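Local structure of Non-structural polyprotein (Sindbis virus, 4GUA) at residues A[259-264]-A[309-313]; A[302-307]-A[329-333]. The protein carries the nsP2 cysteine protease region that probably cleaves the viral replicase precursor, still joined to the macro and zinc-binding domains of nsP3. All coordinates share one frame; numbering follows the deposited sequence.

Interaction 1 (A[259-264]-A[309-313])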
ATOM      1  N   LEU A 259      18.312   4.412  13.764  1.00 68.04           N
ATOM      2  CA  LEU A 259      17.305   3.627  14.474  1.00 63.04           C
ATOM      3  C   LEU A 259      17.788   2.231  14.874  1.00 64.56           C
ATOM      4  O   LEU A 259      18.322   1.499  14.048  1.00 69.07           O
ATOM      5  CB  LEU A 259      16.065   3.488  13.592  1.00 66.39           C
ATOM      6  CG  LEU A 259      14.778   3.023  14.277  1.00 66.60           C
ATOM      7  CD1 LEU A 259      14.402   3.922  15.439  1.00 59.56           C
ATOM      8  CD2 LEU A 259      13.647   2.963  13.264  1.00 69.08           C
ATOM      9  N   ASN A 260      17.600   1.867  16.142  1.00 63.89           N
ATOM     10  CA  ASN A 260      17.917   0.514  16.613  1.00 67.64           C
ATOM     11  C   ASN A 260      16.911  -0.518  16.144  1.00 68.58           C
ATOM     12  O   ASN A 260      15.744  -0.199  15.932  1.00 67.47           O
ATOM     13  CB  ASN A 260      17.941   0.458  18.137  1.00 73.78           C
ATOM     14  CG  ASN A 260      19.194   1.044  18.727  1.00 70.48           C
ATOM     15  OD1 ASN A 260      20.293   0.845  18.202  1.00 75.94           O
ATOM     16  ND2 ASN A 260      19.041   1.767  19.831  1.00 57.81           N
ATOM     17  N   PRO A 261      17.351  -1.776  16.016  1.00 71.35           N
ATOM     18  CA  PRO A 261      16.398  -2.849  15.711  1.00 73.55           C
ATOM     19  C   PRO A 261      15.271  -2.907  16.745  1.00 71.13           C
ATOM     20  O   PRO A 261      15.495  -2.628  17.923  1.00 73.15           O
ATOM     21  CB  PRO A 261      17.260  -4.122  15.749  1.00 70.94           C
ATOM     22  CG  PRO A 261      18.606  -3.706  16.235  1.00 65.39           C
ATOM     23  CD  PRO A 261      18.742  -2.245  16.003  1.00 65.70           C
ATOM     24  N   GLY A 262      14.067  -3.246  16.297  1.00 67.56           N
ATOM     25  CA  GLY A 262      12.902  -3.223  17.160  1.00 60.87           C
ATOM     26  C   GLY A 262      12.442  -1.807  17.458  1.00 60.05           C
ATOM     27  O   GLY A 262      11.502  -1.596  18.229  1.00 63.51           O
ATOM     28  N   GLY A 263      13.109  -0.834  16.843  1.00 60.17           N
ATOM     29  CA  GLY A 263      12.821   0.572  17.073  1.00 61.70           C
ATOM     30  C   GLY A 263      11.582   1.068  16.352  1.00 62.56           C
ATOM     31  O   GLY A 263      10.973   0.348  15.561  1.00 63.35           O
ATOM     32  N   THR A 264      11.210   2.309  16.643  1.00 61.63           N
ATOM     33  CA  THR A 264      10.018   2.916  16.071  1.00 55.99           C
ATOM     34  C   THR A 264      10.338   4.257  15.419  1.00 57.09           C
ATOM     35  O   THR A 264      11.074   5.077  15.973  1.00 56.67           O
ATOM     36  CB  THR A 264       8.937   3.108  17.151  1.00 60.89           C
ATOM     37  OG1 THR A 264       8.367   1.835  17.479  1.00 66.65           O
ATOM     38  CG2 THR A 264       7.830   4.048  16.671  1.00 55.95           C
ATOM     39  N   PHE A 309       5.740   3.684  12.129  1.00 56.19           N
ATOM     40  CA  PHE A 309       6.333   2.392  11.796  1.00 58.15           C
ATOM     41  C   PHE A 309       6.912   1.760  13.066  1.00 60.80           C
ATOM     42  O   PHE A 309       7.780   2.348  13.707  1.00 58.55           O
ATOM     43  CB  PHE A 309       7.449   2.586  10.759  1.00 51.46           C
ATOM     44  CG  PHE A 309       6.998   3.282   9.504  1.00 51.40           C
ATOM     45  CD1 PHE A 309       6.936   4.663   9.444  1.00 55.35           C
ATOM     46  CD2 PHE A 309       6.643   2.558   8.379  1.00 59.21           C
ATOM     47  CE1 PHE A 309       6.516   5.311   8.282  1.00 56.17           C
ATOM     48  CE2 PHE A 309       6.226   3.200   7.214  1.00 56.95           C
ATOM     49  CZ  PHE A 309       6.164   4.576   7.171  1.00 53.40           C
ATOM     50  N   ARG A 310       6.450   0.563  13.423  1.00 60.49           N
ATOM     51  CA  ARG A 310       6.813  -0.043  14.707  1.00 64.80           C
ATOM     52  C   ARG A 310       7.701  -1.277  14.559  1.00 66.16           C
ATOM     53  O   ARG A 310       7.390  -2.179  13.774  1.00 62.55           O
ATOM     54  CB  ARG A 310       5.553  -0.465  15.461  1.00 69.04           C
ATOM     55  CG  ARG A 310       4.669   0.665  15.930  1.00 71.90           C
ATOM     56  CD  ARG A 310       3.475   0.118  16.703  1.00 73.56           C
ATOM     57  NE  ARG A 310       2.488   1.156  16.968  1.00 76.09           N
ATOM     58  CZ  ARG A 310       2.634   2.099  17.891  1.00 84.20           C
ATOM     59  NH1 ARG A 310       3.732   2.138  18.639  1.00 96.88           N
ATOM     60  NH2 ARG A 310       1.689   3.008  18.069  1.00 76.01           N
ATOM     61  N   GLN A 311       8.758  -1.341  15.371  1.00 62.24           N
ATOM     62  CA  GLN A 311       9.647  -2.502  15.400  1.00 56.59           C
ATOM     63  C   GLN A 311      10.387  -2.792  14.098  1.00 57.89           C
ATOM     64  O   GLN A 311       9.977  -3.664  13.324  1.00 53.64           O
ATOM     65  CB  GLN A 311       8.888  -3.748  15.834  1.00 61.57           C
ATOM     66  CG  GLN A 311       8.386  -3.704  17.252  1.00 62.21           C
ATOM     67  CD  GLN A 311       7.681  -4.987  17.626  1.00 70.10           C
ATOM     68  OE1 GLN A 311       8.169  -5.757  18.447  1.00 68.21           O
ATOM     69  NE2 GLN A 311       6.524  -5.231  17.010  1.00 76.15           N
ATOM     70  N   LEU A 312      11.461  -2.044  13.850  1.00 63.75           N
ATOM     71  CA  LEU A 312      12.248  -2.222  12.634  1.00 62.62           C
ATOM     72  C   LEU A 312      13.106  -3.471  12.718  1.00 58.62           C
ATOM     73  O   LEU A 312      13.990  -3.558  13.562  1.00 59.97           O
ATOM     74  CB  LEU A 312      13.202  -1.034  12.491  1.00 61.64           C
ATOM     75  CG  LEU A 312      14.382  -1.183  11.524  1.00 58.11           C
ATOM     76  CD1 LEU A 312      13.917  -1.012  10.095  1.00 60.24           C
ATOM     77  CD2 LEU A 312      15.470  -0.180  11.854  1.00 53.03           C
ATOM     78  N   ASP A 313      12.814  -4.456  11.869  1.00 57.45           N
ATOM     79  CA  ASP A 313      13.749  -5.543  11.585  1.00 63.95           C
ATOM     80  C   ASP A 313      14.393  -5.446  10.190  1.00 68.67           C
ATOM     81  O   ASP A 313      15.237  -6.273   9.823  1.00 68.55           O
ATOM     82  CB  ASP A 313      13.079  -6.901  11.789  1.00 69.81           C
ATOM     83  CG  ASP A 313      11.878  -7.099  10.894  1.00 74.94           C
ATOM     84  OD1 ASP A 313      11.724  -6.332   9.920  1.00 76.31           O
ATOM     85  OD2 ASP A 313      11.076  -8.020  11.169  1.00 76.06           O
TER
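Leu312 lies against the bend of residues 259-264, and its side chain is the one to follow. CB starts 4.0 Å from Gly263 O, and sits 4.1 Å from Leu259 CD2. CG stands anti to the backbone N (chi1 163°), which brings CD2 to Leu259. CD2 then does most of the touching: it meets Leu259 CD2 at 3.9 Å, the two leucines crossing at a slant, and it rests 4.0 Å from Leu259 O, with Asn260 O a little further on. Phe288 of the neighbouring strand 288-294 touches both leucines. The bend is a type II beta turn from Asn260 to Gly263, in which Gly262 has the positive phi that suits glycine. It leads into strand 263-269, and residues 309-313 end strand 305-312 beside it, antiparallel partners in a seven-stranded sheet of order 3-2-1-4-5-7-6, the arrangement of the Rossmann-like methyltransferase fold. Two backbone bonds fasten the turn to the strand end. Gly262 N donates to Leu312 O at 2.8 Å, nearly straight at 163°, and Pro261 CA adds a CH...O contact to the same oxygen. Leu312 N donates to Gly263 O at 3.0 Å, though this bond is bent to 141° at the hydrogen. Further along, Thr264 meets the other strand through its backbone as well as its side chain: its CA makes a CH...O contact with Phe309 O at 3.3 Å, whereas OG1 lies 3.7 Å from Arg310 CA. The polar end of Arg310 finds its partner elsewhere, in a hydrogen bond from NH2 to Gly341 O.

Interaction 2 (A[302-307]-A[329-333])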
ATOM      1  N   ASN A 302      -5.066  20.188   8.806  1.00 43.93           N
ATOM      2  CA  ASN A 302      -5.974  19.054   8.715  1.00 52.18           C
ATOM      3  C   ASN A 302      -5.497  17.986   7.731  1.00 62.82           C
ATOM      4  O   ASN A 302      -6.042  16.880   7.704  1.00 73.05           O
ATOM      5  CB  ASN A 302      -7.385  19.526   8.364  1.00 51.53           C
ATOM      6  CG  ASN A 302      -7.439  20.296   7.066  1.00 57.22           C
ATOM      7  OD1 ASN A 302      -6.431  20.810   6.587  1.00 63.25           O
ATOM      8  ND2 ASN A 302      -8.634  20.420   6.511  1.00 57.70           N
ATOM      9  N   THR A 303      -4.502  18.322   6.912  1.00 56.82           N
ATOM     10  CA  THR A 303      -3.890  17.344   6.016  1.00 54.07           C
ATOM     11  C   THR A 303      -2.710  16.602   6.652  1.00 58.16           C
ATOM     12  O   THR A 303      -2.269  15.577   6.127  1.00 55.25           O
ATOM     13  CB  THR A 303      -3.394  17.992   4.713  1.00 51.28           C
ATOM     14  OG1 THR A 303      -2.423  19.000   5.015  1.00 49.94           O
ATOM     15  CG2 THR A 303      -4.554  18.598   3.929  1.00 46.96           C
ATOM     16  N   GLU A 304      -2.190  17.115   7.766  1.00 58.16           N
ATOM     17  CA  GLU A 304      -1.044  16.482   8.424  1.00 51.03           C
ATOM     18  C   GLU A 304      -1.416  15.138   9.049  1.00 54.15           C
ATOM     19  O   GLU A 304      -2.442  15.006   9.708  1.00 60.71           O
ATOM     20  CB  GLU A 304      -0.432  17.412   9.472  1.00 46.89           C
ATOM     21  CG  GLU A 304       0.523  18.430   8.869  1.00 57.82           C
ATOM     22  CD  GLU A 304       1.282  19.230   9.907  1.00 60.09           C
ATOM     23  OE1 GLU A 304       1.028  19.020  11.109  1.00 63.77           O
ATOM     24  OE2 GLU A 304       2.133  20.064   9.516  1.00 57.68           O
ATOM     25  N   MET A 305      -0.579  14.140   8.803  1.00 54.94           N
ATOM     26  CA  MET A 305      -0.792  12.788   9.298  1.00 56.13           C
ATOM     27  C   MET A 305       0.557  12.227   9.713  1.00 57.38           C
ATOM     28  O   MET A 305       1.474  12.171   8.904  1.00 66.22           O
ATOM     29  CB  MET A 305      -1.380  11.925   8.182  1.00 58.09           C
ATOM     30  CG  MET A 305      -1.810  10.533   8.599  1.00 59.40           C
ATOM     31  SD  MET A 305      -3.288  10.559   9.629  1.00 83.57           S
ATOM     32  CE  MET A 305      -4.510  11.206   8.486  1.00 65.17           C
ATOM     33  N   TYR A 306       0.690  11.808  10.962  1.00 50.23           N
ATOM     34  CA  TYR A 306       1.910  11.135  11.381  1.00 49.44           C
ATOM     35  C   TYR A 306       1.795   9.649  11.090  1.00 51.94           C
ATOM     36  O   TYR A 306       0.829   9.008  11.494  1.00 50.06           O
ATOM     37  CB  TYR A 306       2.191  11.349  12.863  1.00 52.77           C
ATOM     38  CG  TYR A 306       2.642  12.745  13.248  1.00 54.88           C
ATOM     39  CD1 TYR A 306       3.945  13.170  13.028  1.00 53.60           C
ATOM     40  CD2 TYR A 306       1.763  13.627  13.863  1.00 56.89           C
ATOM     41  CE1 TYR A 306       4.354  14.451  13.398  1.00 59.16           C
ATOM     42  CE2 TYR A 306       2.157  14.899  14.234  1.00 60.81           C
ATOM     43  CZ  TYR A 306       3.450  15.312  14.004  1.00 63.09           C
ATOM     44  OH  TYR A 306       3.818  16.589  14.390  1.00 61.58           O
ATOM     45  N   LEU A 307       2.760   9.132  10.333  1.00 55.22           N
ATOM     46  CA  LEU A 307       2.921   7.699  10.110  1.00 50.87           C
ATOM     47  C   LEU A 307       3.788   7.051  11.191  1.00 54.29           C
ATOM     48  O   LEU A 307       4.871   7.530  11.514  1.00 55.13           O
ATOM     49  CB  LEU A 307       3.558   7.453   8.745  1.00 51.88           C
ATOM     50  CG  LEU A 307       2.796   8.005   7.538  1.00 51.84           C
ATOM     51  CD1 LEU A 307       3.612   7.821   6.268  1.00 56.98           C
ATOM     52  CD2 LEU A 307       1.432   7.348   7.403  1.00 52.30           C
ATOM     53  N   ILE A 329      -5.893   5.662   7.750  1.00 60.09           N
ATOM     54  CA  ILE A 329      -5.654   7.030   7.315  1.00 54.88           C
ATOM     55  C   ILE A 329      -6.935   7.662   6.791  1.00 56.09           C
ATOM     56  O   ILE A 329      -7.274   8.785   7.156  1.00 52.24           O
ATOM     57  CB  ILE A 329      -4.598   7.074   6.203  1.00 51.68           C
ATOM     58  CG1 ILE A 329      -3.212   6.823   6.791  1.00 64.95           C
ATOM     59  CG2 ILE A 329      -4.637   8.415   5.481  1.00 48.19           C
ATOM     60  CD1 ILE A 329      -2.101   6.799   5.765  1.00 70.19           C
ATOM     61  N   SER A 330      -7.644   6.933   5.936  1.00 61.68           N
ATOM     62  CA  SER A 330      -8.836   7.462   5.290  1.00 67.65           C
ATOM     63  C   SER A 330      -9.918   7.788   6.320  1.00 71.49           C
ATOM     64  O   SER A 330     -10.584   8.825   6.245  1.00 64.65           O
ATOM     65  CB  SER A 330      -9.371   6.463   4.270  1.00 63.41           C
ATOM     66  OG  SER A 330     -10.399   7.062   3.507  1.00 66.00           O
ATOM     67  N   SER A 331     -10.095   6.892   7.281  1.00 72.61           N
ATOM     68  CA  SER A 331     -11.102   7.094   8.305  1.00 75.22           C
ATOM     69  C   SER A 331     -10.756   8.314   9.152  1.00 73.82           C
ATOM     70  O   SER A 331     -11.638   9.097   9.499  1.00 81.30           O
ATOM     71  CB  SER A 331     -11.234   5.843   9.170  1.00 79.30           C
ATOM     72  OG  SER A 331     -11.689   4.743   8.394  1.00 80.71           O
ATOM     73  N   VAL A 332      -9.476   8.492   9.462  1.00 69.45           N
ATOM     74  CA  VAL A 332      -9.041   9.645  10.250  1.00 71.33           C
ATOM     75  C   VAL A 332      -9.345  10.957   9.525  1.00 75.07           C
ATOM     76  O   VAL A 332      -9.874  11.905  10.115  1.00 81.00           O
ATOM     77  CB  VAL A 332      -7.539   9.588  10.562  1.00 65.38           C
ATOM     78  CG1 VAL A 332      -7.101  10.879  11.216  1.00 69.51           C
ATOM     79  CG2 VAL A 332      -7.225   8.409  11.463  1.00 63.07           C
ATOM     80  N   TYR A 333      -9.010  11.005   8.242  1.00 68.44           N
ATOM     81  CA  TYR A 333      -9.268  12.187   7.438  1.00 66.98           C
ATOM     82  C   TYR A 333     -10.760  12.479   7.353  1.00 76.20           C
ATOM     83  O   TYR A 333     -11.164  13.627   7.169  1.00 75.85           O
ATOM     84  CB  TYR A 333      -8.703  12.009   6.030  1.00 57.06           C
ATOM     85  CG  TYR A 333      -7.246  12.349   5.894  1.00 53.19           C
ATOM     86  CD1 TYR A 333      -6.726  13.502   6.471  1.00 51.93           C
ATOM     87  CD2 TYR A 333      -6.386  11.523   5.175  1.00 53.46           C
ATOM     88  CE1 TYR A 333      -5.385  13.825   6.339  1.00 51.54           C
ATOM     89  CE2 TYR A 333      -5.043  11.832   5.038  1.00 45.71           C
ATOM     90  CZ  TYR A 333      -4.552  12.986   5.620  1.00 46.78           C
ATOM     91  OH  TYR A 333      -3.228  13.301   5.487  1.00 46.28           O
TER
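Tyr333 reaches from the helix to the chain at Thr303, and its hydroxyl makes the hydrogen bond of this contact: OH donates to Thr303 O at 2.6 Å. The hydroxyl stands above the plane of that carbonyl rather than on a lone pair. A second carbonyl lies at the ring's edge, close to the ring plane, with Asn302 O 3.4 Å from Tyr333 CE1. These two oxygens lie along the edge of the tyrosine, and the bond to Thr303 O fixes where its hydroxyl sits.

The aromatic contact comes from Met305. With chi1 at -173° its side chain sets out toward the helix, and bends at chi2 and chi3 then curl the methyl over the ring. CE sits 3.4 Å from the centroid of the Tyr333 ring and only 13° off its normal, a CH-pi contact over the face. SD stands above the same ring but further out, 5.1 Å from the centroid, which makes the pair a Met-aromatic contact as well. Met305 opens strand 305-312, the antiparallel strand of the methyltransferase-like sheet, and helix 323-333 follows it in the chain and packs back against that sheet. The axes of strand 305-307 and helix 329-333 run nearly antiparallel, at 157°, and pass 10.7 Å apart.

Apolar contacts complete the join between strand and helix. The same CE that faces the tyrosine also touches Val332 CG1 at 3.8 Å and Ile329 CG2 at 4.1 Å. One helical turn before Tyr333, Ile329 meets Leu307 through CD1, 3.9 Å from Leu307 CD2, the two side chains passing at an angle. Ala293 of the adjoining strand 288-294 touches both Met305 and Ile329.

Overall arrangement
Both interactions use strand 305-312 and are largely buried, with their centres about 22 Å apart. Interaction 1 takes the strand's C-terminal end and lies within the sheet, where a neighbouring strand begins, so backbone hydrogen bonds do much of the joining and one leucine pair supplies the apolar part. Interaction 2 takes the strand's beginning and the loop before it, and joins them to a helix packed against the sheet; there side chains carry nearly everything, through a methionine, a tyrosine and aliphatic groups, with one hydroxyl-to-carbonyl bond. Their segments alternate along the chain, and a single residue separates 302-307 from 309-313, with no other touch between the two contacts.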